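Local structure of ureidoglycolate hydrolase (Arabidopsis thaliana, 4PXE) at residues 28-33 against 51-56; 64-69 against 128-133; 161-166 against 173-178. The protein hydrolyses (S)-ureidoglycolate to glyoxylate, ammonium and carbon dioxide at a two-manganese site, a late step of purine breakdown in the plant. One frame throughout, in Å; residues are numbered along the deposited sequence. Where two conformers were deposited one is given.

Interaction 1: 28-33 against 51-56; sequences SSFSDA and RRYVKN
An inverse gamma turn centred on Phe-30, in the loop that follows helix 17-28, presents its aromatic ring to Tyr-53 on helix 45-60. A single ring atom does the touching: Phe-30 CE2 lies 3.9 Å from Tyr-53 CB and 3.9 Å from Tyr-53 CD2, which sits at the edge of the phenylalanine ring, in its plane. The phenylalanine thus meets the root and one flank of the tyrosine side chain. The two side chains cross at roughly a right angle. Their ring centroids are 6.0 Å apart with the planes inclined at 63°, an oblique pairing that is neither a stack nor an edge-to-face contact. On the phenylalanine side, CG lies anti to the carbonyl carbon (chi1 -55°), which carries the ring out from the turn toward the helix. One face of that ring is covered from within its own loop by Ser-29 OG, 4.0 Å above the plane and over its centre. The tyrosine side chain also packs on Gln-23 and Leu-27. Separately, the backbone carbonyl of Phe-30 accepts from Arg-40, beside the turn. Between the two segments the contact is a small van der Waals touch near the surface that covers 72 Å² in all; it is apolar and undirected, while the polar end of Tyr-53 is held by a hydrogen bond to Glu-26 of helix 17-28.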
loop_
_atom_site.group_PDB
_atom_site.type_symbol
_atom_site.label_atom_id
_atom_site.label_comp_id
_atom_site.label_asym_id
_atom_site.label_seq_id
_atom_site.Cartn_x
_atom_site.Cartn_y
_atom_site.Cartn_z
ATOM N N SER A 28 -19.638 -10.445 14.433
ATOM C CA SER A 28 -18.429 -9.634 14.363
ATOM C C SER A 28 -17.149 -10.453 14.532
ATOM O O SER A 28 -16.059 -9.971 14.206
ATOM C CB SER A 28 -18.470 -8.501 15.396
ATOM O OG SER A 28 -18.160 -8.965 16.703
ATOM N N SER A 29 -17.280 -11.681 15.038
ATOM C CA SER A 29 -16.108 -12.546 15.191
ATOM C C SER A 29 -15.577 -13.050 13.849
ATOM O O SER A 29 -14.428 -13.473 13.765
ATOM C CB SER A 29 -16.425 -13.731 16.107
ATOM O OG SER A 29 -17.247 -14.680 15.457
ATOM N N PHE A 30 -16.413 -13.008 12.810
ATOM C CA PHE A 30 -15.989 -13.411 11.468
ATOM C C PHE A 30 -15.305 -12.230 10.792
ATOM O O PHE A 30 -15.905 -11.505 10.005
ATOM C CB PHE A 30 -17.172 -13.913 10.640
ATOM C CG PHE A 30 -17.943 -15.025 11.299
ATOM C CD1 PHE A 30 -17.313 -16.209 11.652
ATOM C CD2 PHE A 30 -19.291 -14.882 11.572
ATOM C CE1 PHE A 30 -18.023 -17.235 12.259
ATOM C CE2 PHE A 30 -20.003 -15.900 12.172
ATOM C CZ PHE A 30 -19.364 -17.077 12.524
ATOM N N SER A 31 -14.031 -12.058 11.107
ATOM C CA SER A 31 -13.323 -10.831 10.774
ATOM C C SER A 31 -11.850 -11.083 10.527
ATOM O O SER A 31 -11.226 -11.874 11.240
ATOM C CB SER A 31 -13.466 -9.847 11.935
ATOM O OG SER A 31 -12.727 -8.669 11.703
ATOM N N ASP A 32 -11.296 -10.377 9.547
ATOM C CA ASP A 32 -9.856 -10.414 9.305
ATOM C C ASP A 32 -9.092 -9.349 10.098
ATOM O O ASP A 32 -7.863 -9.305 10.060
ATOM C CB ASP A 32 -9.554 -10.304 7.809
ATOM C CG ASP A 32 -9.758 -11.620 7.082
ATOM O OD1 ASP A 32 -9.431 -12.679 7.661
ATOM O OD2 ASP A 32 -10.258 -11.598 5.939
ATOM N N ALA A 33 -9.824 -8.497 10.807
ATOM C CA ALA A 33 -9.230 -7.525 11.721
ATOM C C ALA A 33 -9.544 -7.930 13.158
ATOM O O ALA A 33 -10.608 -8.475 13.430
ATOM C CB ALA A 33 -9.776 -6.131 11.438
ATOM N N ARG A 51 -22.101 -15.708 5.954
ATOM C CA ARG A 51 -23.254 -16.159 5.157
ATOM C C ARG A 51 -23.917 -17.375 5.797
ATOM O O ARG A 51 -25.141 -17.455 5.876
ATOM C CB ARG A 51 -22.822 -16.539 3.734
ATOM C CG ARG A 51 -22.323 -15.392 2.866
ATOM C CD ARG A 51 -21.740 -15.921 1.545
ATOM N NE ARG A 51 -21.188 -14.803 0.791
ATOM C CZ ARG A 51 -21.845 -14.118 -0.134
ATOM N NH1 ARG A 51 -23.072 -14.468 -0.487
ATOM N NH2 ARG A 51 -21.264 -13.079 -0.711
ATOM N N ARG A 52 -23.093 -18.322 6.235
ATOM C CA ARG A 52 -23.603 -19.547 6.837
ATOM C C ARG A 52 -24.344 -19.251 8.138
ATOM O O ARG A 52 -25.395 -19.831 8.403
ATOM C CB ARG A 52 -22.466 -20.548 7.052
ATOM C CG ARG A 52 -21.844 -21.037 5.742
ATOM C CD ARG A 52 -20.582 -21.849 5.975
ATOM N NE ARG A 52 -20.800 -22.988 6.860
ATOM C CZ ARG A 52 -21.167 -24.199 6.448
ATOM N NH1 ARG A 52 -21.362 -24.429 5.157
ATOM N NH2 ARG A 52 -21.341 -25.177 7.326
ATOM N N TYR A 53 -23.800 -18.330 8.932
ATOM C CA TYR A 53 -24.416 -17.934 10.191
ATOM C C TYR A 53 -25.802 -17.348 9.930
ATOM O O TYR A 53 -26.774 -17.718 10.583
ATOM C CB TYR A 53 -23.514 -16.917 10.904
ATOM C CG TYR A 53 -23.997 -16.467 12.264
ATOM C CD1 TYR A 53 -24.900 -15.419 12.384
ATOM C CD2 TYR A 53 -23.535 -17.068 13.427
ATOM C CE1 TYR A 53 -25.339 -14.988 13.631
ATOM C CE2 TYR A 53 -23.968 -16.645 14.677
ATOM C CZ TYR A 53 -24.872 -15.603 14.766
ATOM O OH TYR A 53 -25.306 -15.174 16.000
ATOM N N VAL A 54 -25.895 -16.458 8.946
ATOM C CA VAL A 54 -27.168 -15.841 8.591
ATOM C C VAL A 54 -28.180 -16.844 8.012
ATOM O O VAL A 54 -29.353 -16.842 8.386
ATOM C CB VAL A 54 -26.968 -14.648 7.619
ATOM C CG1 VAL A 54 -28.304 -14.152 7.108
ATOM C CG2 VAL A 54 -26.220 -13.516 8.321
ATOM N N LYS A 55 -27.723 -17.705 7.109
ATOM C CA LYS A 55 -28.605 -18.723 6.540
ATOM C C LYS A 55 -29.170 -19.650 7.624
ATOM O O LYS A 55 -30.335 -20.045 7.558
ATOM C CB LYS A 55 -27.890 -19.510 5.435
ATOM C CG LYS A 55 -27.837 -18.743 4.111
ATOM C CD LYS A 55 -27.165 -19.529 2.985
ATOM C CE LYS A 55 -25.652 -19.555 3.137
ATOM N NZ LYS A 55 -24.998 -20.382 2.057
ATOM N N ASN A 56 -28.351 -19.972 8.625
ATOM C CA ASN A 56 -28.804 -20.772 9.761
ATOM C C ASN A 56 -29.925 -20.069 10.524
ATOM O O ASN A 56 -30.956 -20.673 10.840
ATOM C CB ASN A 56 -27.628 -21.119 10.678
ATOM C CG ASN A 56 -28.041 -21.956 11.869
ATOM O OD1 ASN A 56 -28.000 -21.495 13.006
ATOM N ND2 ASN A 56 -28.443 -23.197 11.610
#

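Interaction 2: 64-69 against 128-133; sequences TVREDA and SLEIIL
Arg-66 NH1 meets Glu-130 OE2 at 3.4 Å, a long salt bridge and the one direct contact between strands 64-67 and 129-133. The carboxylate oxygen comes to the edge of the guanidinium, near its plane, but the two flat groups are turned 51° apart and only one nitrogen takes part: the other carboxylate oxygen, OE1, is 4.1 Å from the same NH1. This is therefore not a paired, side-on bridge. Glu-130 OE2 also accepts from a water at 2.9 Å, and that water donates a second bond, 2.8 Å long, to Thr-64 O, tying the carboxylate to the backbone of strand 64-67. OE1 has a different partner, the hydroxyl of Tyr-201, so both oxygens of this buried glutamate are satisfied and its carboxylate is held from two directions. Its charge probably remains well supported by the arginine and these donors. Glu-130 reaches out with CG anti to the backbone N (chi1 -170°) and an extended chain, whereas Arg-66 bends at chi3 (-101°) to turn its guanidinium toward the acid. The exposed arginine is steadied further by a cation-pi contact with Phe-74. That residue belongs to strand 73-77, which pairs antiparallel with both 64-67 and 129-133 and so lies between them; the salt bridge and the water span this middle strand, while Ile-131 and Leu-133 pack against helix 45-60, with helix 105-120 also meeting Ile-131.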
loop_
_atom_site.group_PDB
_atom_site.type_symbol
_atom_site.label_atom_id
_atom_site.label_comp_id
_atom_site.label_asym_id
_atom_site.label_seq_id
_atom_site.Cartn_x
_atom_site.Cartn_y
_atom_site.Cartn_z
ATOM N N THR A 64 -38.121 -19.934 3.832
ATOM C CA THR A 64 -37.623 -20.618 2.643
ATOM C C THR A 64 -36.368 -19.902 2.151
ATOM O O THR A 64 -36.429 -18.730 1.768
ATOM C CB THR A 64 -38.670 -20.605 1.526
ATOM O OG1 THR A 64 -39.884 -21.204 1.999
ATOM C CG2 THR A 64 -38.165 -21.384 0.319
ATOM N N VAL A 65 -35.244 -20.610 2.143
ATOM C CA VAL A 65 -33.948 -19.996 1.838
ATOM C C VAL A 65 -33.451 -20.370 0.442
ATOM O O VAL A 65 -33.371 -21.552 0.095
ATOM C CB VAL A 65 -32.877 -20.385 2.881
ATOM C CG1 VAL A 65 -31.552 -19.656 2.598
ATOM C CG2 VAL A 65 -33.375 -20.080 4.302
ATOM N N ARG A 66 -33.101 -19.363 -0.352
ATOM C CA ARG A 66 -32.525 -19.610 -1.670
ATOM C C ARG A 66 -31.430 -18.605 -1.965
ATOM O O ARG A 66 -31.350 -17.561 -1.319
ATOM C CB ARG A 66 -33.594 -19.532 -2.752
ATOM C CG ARG A 66 -34.369 -18.240 -2.762
ATOM C CD ARG A 66 -35.342 -18.181 -3.928
ATOM N NE ARG A 66 -34.788 -17.366 -5.001
ATOM C CZ ARG A 66 -35.089 -16.087 -5.193
ATOM N NH1 ARG A 66 -35.969 -15.480 -4.401
ATOM N NH2 ARG A 66 -34.522 -15.426 -6.187
ATOM N N GLU A 67 -30.576 -18.943 -2.924
ATOM C CA GLU A 67 -29.487 -18.071 -3.348
ATOM C C GLU A 67 -29.462 -17.960 -4.855
ATOM O O GLU A 67 -29.794 -18.916 -5.562
ATOM C CB GLU A 67 -28.142 -18.615 -2.883
ATOM C CG GLU A 67 -27.977 -18.681 -1.391
ATOM C CD GLU A 67 -26.580 -19.079 -0.992
ATOM O OE1 GLU A 67 -25.666 -18.227 -1.054
ATOM O OE2 GLU A 67 -26.384 -20.248 -0.622
ATOM N N ASP A 68 -29.067 -16.796 -5.356
ATOM C CA ASP A 68 -28.940 -16.630 -6.798
ATOM C C ASP A 68 -27.493 -16.837 -7.254
ATOM O O ASP A 68 -26.633 -17.228 -6.461
ATOM C CB ASP A 68 -29.546 -15.302 -7.296
ATOM C CG ASP A 68 -28.787 -14.062 -6.809
ATOM O OD1 ASP A 68 -27.623 -14.187 -6.390
ATOM O OD2 ASP A 68 -29.390 -12.963 -6.875
ATOM N N ALA A 69 -27.238 -16.583 -8.534
ATOM C CA ALA A 69 -25.959 -16.932 -9.146
ATOM C C ALA A 69 -24.739 -16.240 -8.524
ATOM O O ALA A 69 -23.625 -16.756 -8.599
ATOM C CB ALA A 69 -26.012 -16.680 -10.647
ATOM N N SER A 128 -46.415 -12.318 0.888
ATOM C CA SER A 128 -45.255 -12.932 1.513
ATOM C C SER A 128 -44.293 -11.853 1.964
ATOM O O SER A 128 -44.301 -10.740 1.432
ATOM C CB SER A 128 -44.541 -13.860 0.531
ATOM O OG SER A 128 -45.414 -14.910 0.133
ATOM N N LEU A 129 -43.482 -12.190 2.957
ATOM C CA LEU A 129 -42.375 -11.332 3.352
ATOM C C LEU A 129 -41.079 -12.016 2.962
ATOM O O LEU A 129 -40.934 -13.225 3.137
ATOM C CB LEU A 129 -42.415 -11.075 4.862
ATOM C CG LEU A 129 -43.722 -10.520 5.434
ATOM C CD1 LEU A 129 -43.572 -10.315 6.931
ATOM C CD2 LEU A 129 -44.122 -9.224 4.743
ATOM N N GLU A 130 -40.124 -11.250 2.435
ATOM C CA GLU A 130 -38.855 -11.847 2.037
ATOM C C GLU A 130 -37.662 -11.010 2.479
ATOM O O GLU A 130 -37.601 -9.812 2.195
ATOM C CB GLU A 130 -38.819 -12.103 0.527
ATOM C CG GLU A 130 -37.635 -12.950 0.075
ATOM C CD GLU A 130 -37.826 -13.537 -1.321
ATOM O OE1 GLU A 130 -38.177 -12.781 -2.249
ATOM O OE2 GLU A 130 -37.633 -14.761 -1.480
ATOM N N ILE A 131 -36.735 -11.660 3.177
ATOM C CA ILE A 131 -35.512 -11.026 3.632
ATOM C C ILE A 131 -34.419 -11.258 2.603
ATOM O O ILE A 131 -34.210 -12.385 2.145
ATOM C CB ILE A 131 -35.046 -11.608 4.971
ATOM C CG1 ILE A 131 -36.134 -11.443 6.029
ATOM C CG2 ILE A 131 -33.745 -10.928 5.417
ATOM C CD1 ILE A 131 -35.725 -11.971 7.376
ATOM N N ILE A 132 -33.715 -10.190 2.247
ATOM C CA ILE A 132 -32.612 -10.279 1.303
ATOM C C ILE A 132 -31.300 -9.962 2.002
ATOM O O ILE A 132 -31.141 -8.890 2.596
ATOM C CB ILE A 132 -32.779 -9.299 0.123
ATOM C CG1 ILE A 132 -34.120 -9.510 -0.587
ATOM C CG2 ILE A 132 -31.630 -9.466 -0.858
ATOM C CD1 ILE A 132 -34.410 -8.476 -1.649
ATOM N N LEU A 133 -30.368 -10.903 1.950
ATOM C CA LEU A 133 -28.983 -10.613 2.289
ATOM C C LEU A 133 -28.279 -10.341 0.977
ATOM O O LEU A 133 -28.018 -11.263 0.206
ATOM C CB LEU A 133 -28.339 -11.786 3.030
ATOM C CG LEU A 133 -26.813 -11.743 3.177
ATOM C CD1 LEU A 133 -26.337 -10.411 3.766
ATOM C CD2 LEU A 133 -26.329 -12.908 4.033
HETATM O O HOH W 1 -36.784 -17.386 -0.656
#

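Interaction 3: 161-166 against 173-178; sequences ALKTTV and SFIEAA
Val-166 O, just beyond the end of helix 156-164, is approached by three groups. It accepts from Phe-174 N at 3.1 Å with an N-H...O angle of 160°, the donor standing above the carbonyl plane; Ser-173 CA lies close by in a CA-H...O contact, and a water donates weakly. This water adds a second link between the segments, since it also donates to Leu-162 O at 2.7 Å and accepts from Ile-175 N. Ser-173 is the N-cap of helix 174-180: its OG accepts from Glu-176 N at 3.0 Å. Helix 156-164 ends with Ala-161 O accepting from the backbone amides of Thr-164, Thr-165 and Val-166.

Alongside the polar links, Leu-162 lies against the Phe-174 ring, its CD2 over one face and displaced toward the CG-CD1 side, 3.8 Å from the centroid and 17° off the normal, in a CH-pi contact. CB and CD1 of the leucine run on past the ring's CD2, CE2 and CZ. The phenylalanine is directed there with its CG trans to the backbone N (chi1 173°), and its CB packs beside Val-166 CG1. Putting an alanine at Phe-174 would probably leave the Leu-162 methyl without its aromatic face and open a gap between the two helices. Farther out, Lys-163 CD touches Ile-175 CD1 at 3.5 Å, the lysine bending over the isoleucine on its way to the carbonyl oxygen of Asp-189.

This helix-loop-helix corner closes against helix 147-152, whose Leu-147 touches both Leu-162 and Phe-174 and whose Leu-151 adds to the Leu-162 side, while Phe-142 covers Val-166.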
loop_
_atom_site.group_PDB
_atom_site.type_symbol
_atom_site.label_atom_id
_atom_site.label_comp_id
_atom_site.label_asym_id
_atom_site.label_seq_id
_atom_site.Cartn_x
_atom_site.Cartn_y
_atom_site.Cartn_z
ATOM N N ALA A 161 -19.331 -6.848 -17.535
ATOM C CA ALA A 161 -18.029 -6.565 -16.941
ATOM C C ALA A 161 -17.583 -7.682 -15.992
ATOM O O ALA A 161 -16.436 -8.127 -16.030
ATOM C CB ALA A 161 -18.063 -5.224 -16.220
ATOM N N LEU A 162 -18.499 -8.148 -15.143
ATOM C CA LEU A 162 -18.166 -9.185 -14.179
ATOM C C LEU A 162 -17.622 -10.459 -14.822
ATOM O O LEU A 162 -16.774 -11.140 -14.245
ATOM C CB LEU A 162 -19.380 -9.508 -13.301
ATOM C CG LEU A 162 -19.760 -8.397 -12.319
ATOM C CD1 LEU A 162 -21.037 -8.770 -11.599
ATOM C CD2 LEU A 162 -18.643 -8.162 -11.325
ATOM N N LYS A 163 -18.111 -10.773 -16.015
ATOM C CA LYS A 163 -17.751 -12.023 -16.671
ATOM C C LYS A 163 -16.578 -11.855 -17.628
ATOM O O LYS A 163 -15.995 -12.844 -18.070
ATOM C CB LYS A 163 -18.956 -12.587 -17.421
ATOM C CG LYS A 163 -20.151 -12.875 -16.529
ATOM C CD LYS A 163 -20.067 -14.247 -15.883
ATOM C CE LYS A 163 -20.313 -15.346 -16.899
ATOM N NZ LYS A 163 -20.644 -16.654 -16.250
ATOM N N THR A 164 -16.228 -10.611 -17.943
ATOM C CA THR A 164 -15.197 -10.370 -18.953
ATOM C C THR A 164 -13.924 -9.661 -18.470
ATOM O O THR A 164 -12.822 -10.001 -18.910
ATOM C CB THR A 164 -15.765 -9.631 -20.193
ATOM O OG1 THR A 164 -16.199 -8.317 -19.827
ATOM C CG2 THR A 164 -16.933 -10.409 -20.798
ATOM N N THR A 165 -14.054 -8.678 -17.580
ATOM C CA THR A 165 -12.891 -7.861 -17.223
ATOM C C THR A 165 -12.626 -7.677 -15.733
ATOM O O THR A 165 -11.513 -7.333 -15.349
ATOM C CB THR A 165 -12.980 -6.442 -17.831
ATOM O OG1 THR A 165 -14.138 -5.770 -17.318
ATOM C CG2 THR A 165 -13.060 -6.505 -19.353
ATOM N N VAL A 166 -13.638 -7.873 -14.894
ATOM C CA VAL A 166 -13.484 -7.492 -13.492
ATOM C C VAL A 166 -12.542 -8.405 -12.712
ATOM O O VAL A 166 -12.713 -9.623 -12.695
ATOM C CB VAL A 166 -14.843 -7.399 -12.782
ATOM C CG1 VAL A 166 -14.642 -7.211 -11.276
ATOM C CG2 VAL A 166 -15.653 -6.263 -13.366
ATOM N N SER A 173 -10.042 -12.874 -10.555
ATOM C CA SER A 173 -11.232 -12.472 -11.289
ATOM C C SER A 173 -12.466 -12.609 -10.408
ATOM O O SER A 173 -12.450 -13.345 -9.418
ATOM C CB SER A 173 -11.410 -13.294 -12.572
ATOM O OG SER A 173 -11.777 -14.633 -12.282
ATOM N N PHE A 174 -13.524 -11.893 -10.771
ATOM C CA PHE A 174 -14.803 -12.032 -10.084
ATOM C C PHE A 174 -15.266 -13.478 -10.136
ATOM O O PHE A 174 -15.715 -14.028 -9.134
ATOM C CB PHE A 174 -15.861 -11.118 -10.694
ATOM C CG PHE A 174 -17.238 -11.334 -10.130
ATOM C CD1 PHE A 174 -17.587 -10.796 -8.899
ATOM C CD2 PHE A 174 -18.175 -12.095 -10.815
ATOM C CE1 PHE A 174 -18.842 -11.000 -8.369
ATOM C CE2 PHE A 174 -19.435 -12.305 -10.292
ATOM C CZ PHE A 174 -19.771 -11.752 -9.066
ATOM N N ILE A 175 -15.134 -14.098 -11.306
ATOM C CA ILE A 175 -15.570 -15.477 -11.482
ATOM C C ILE A 175 -14.816 -16.441 -10.566
ATOM O O ILE A 175 -15.427 -17.298 -9.927
ATOM C CB ILE A 175 -15.432 -15.925 -12.949
ATOM C CG1 ILE A 175 -16.373 -15.114 -13.835
ATOM C CG2 ILE A 175 -15.731 -17.408 -13.091
ATOM C CD1 ILE A 175 -17.774 -15.016 -13.297
ATOM N N GLU A 176 -13.495 -16.296 -10.493
ATOM C CA GLU A 176 -12.691 -17.156 -9.633
ATOM C C GLU A 176 -13.046 -16.947 -8.163
ATOM O O GLU A 176 -13.191 -17.908 -7.410
ATOM C CB GLU A 176 -11.194 -16.921 -9.849
ATOM C CG GLU A 176 -10.320 -17.747 -8.920
ATOM C CD GLU A 176 -8.835 -17.482 -9.109
ATOM O OE1 GLU A 176 -8.449 -16.971 -10.183
ATOM O OE2 GLU A 176 -8.053 -17.786 -8.180
ATOM N N ALA A 177 -13.180 -15.688 -7.758
ATOM C CA ALA A 177 -13.549 -15.375 -6.380
ATOM C C ALA A 177 -14.912 -15.971 -6.024
ATOM O O ALA A 177 -15.061 -16.611 -4.985
ATOM C CB ALA A 177 -13.553 -13.867 -6.164
ATOM N N ALA A 178 -15.898 -15.761 -6.888
ATOM C CA ALA A 178 -17.232 -16.321 -6.677
ATOM C C ALA A 178 -17.178 -17.844 -6.579
ATOM O O ALA A 178 -17.814 -18.444 -5.712
ATOM C CB ALA A 178 -18.177 -15.890 -7.784
HETATM O O HOH W 2 -14.461 -12.441 -13.796
#

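In the fold
Interactions 1 and 2 are joined through helix 45-60, which runs into strand 64-67. A salt bridge of 3.0 Å between Lys-55 NZ and Glu-67 OE2 connects them, and Val-54 CG1 packs on Leu-133 CD2 at 3.9 Å; their centres are 18 Å apart. Interaction 3 stands off from both, its centre about 23 Å from each of theirs, with nearest atoms about 8 Å from interaction 1 and about 6 Å from interaction 2. The three follow one another in series along the chain. All three lie away from the manganese and glyoxylate site, where His-92, Asp-103, Glu-138, His-208 and His-402 bind the metals.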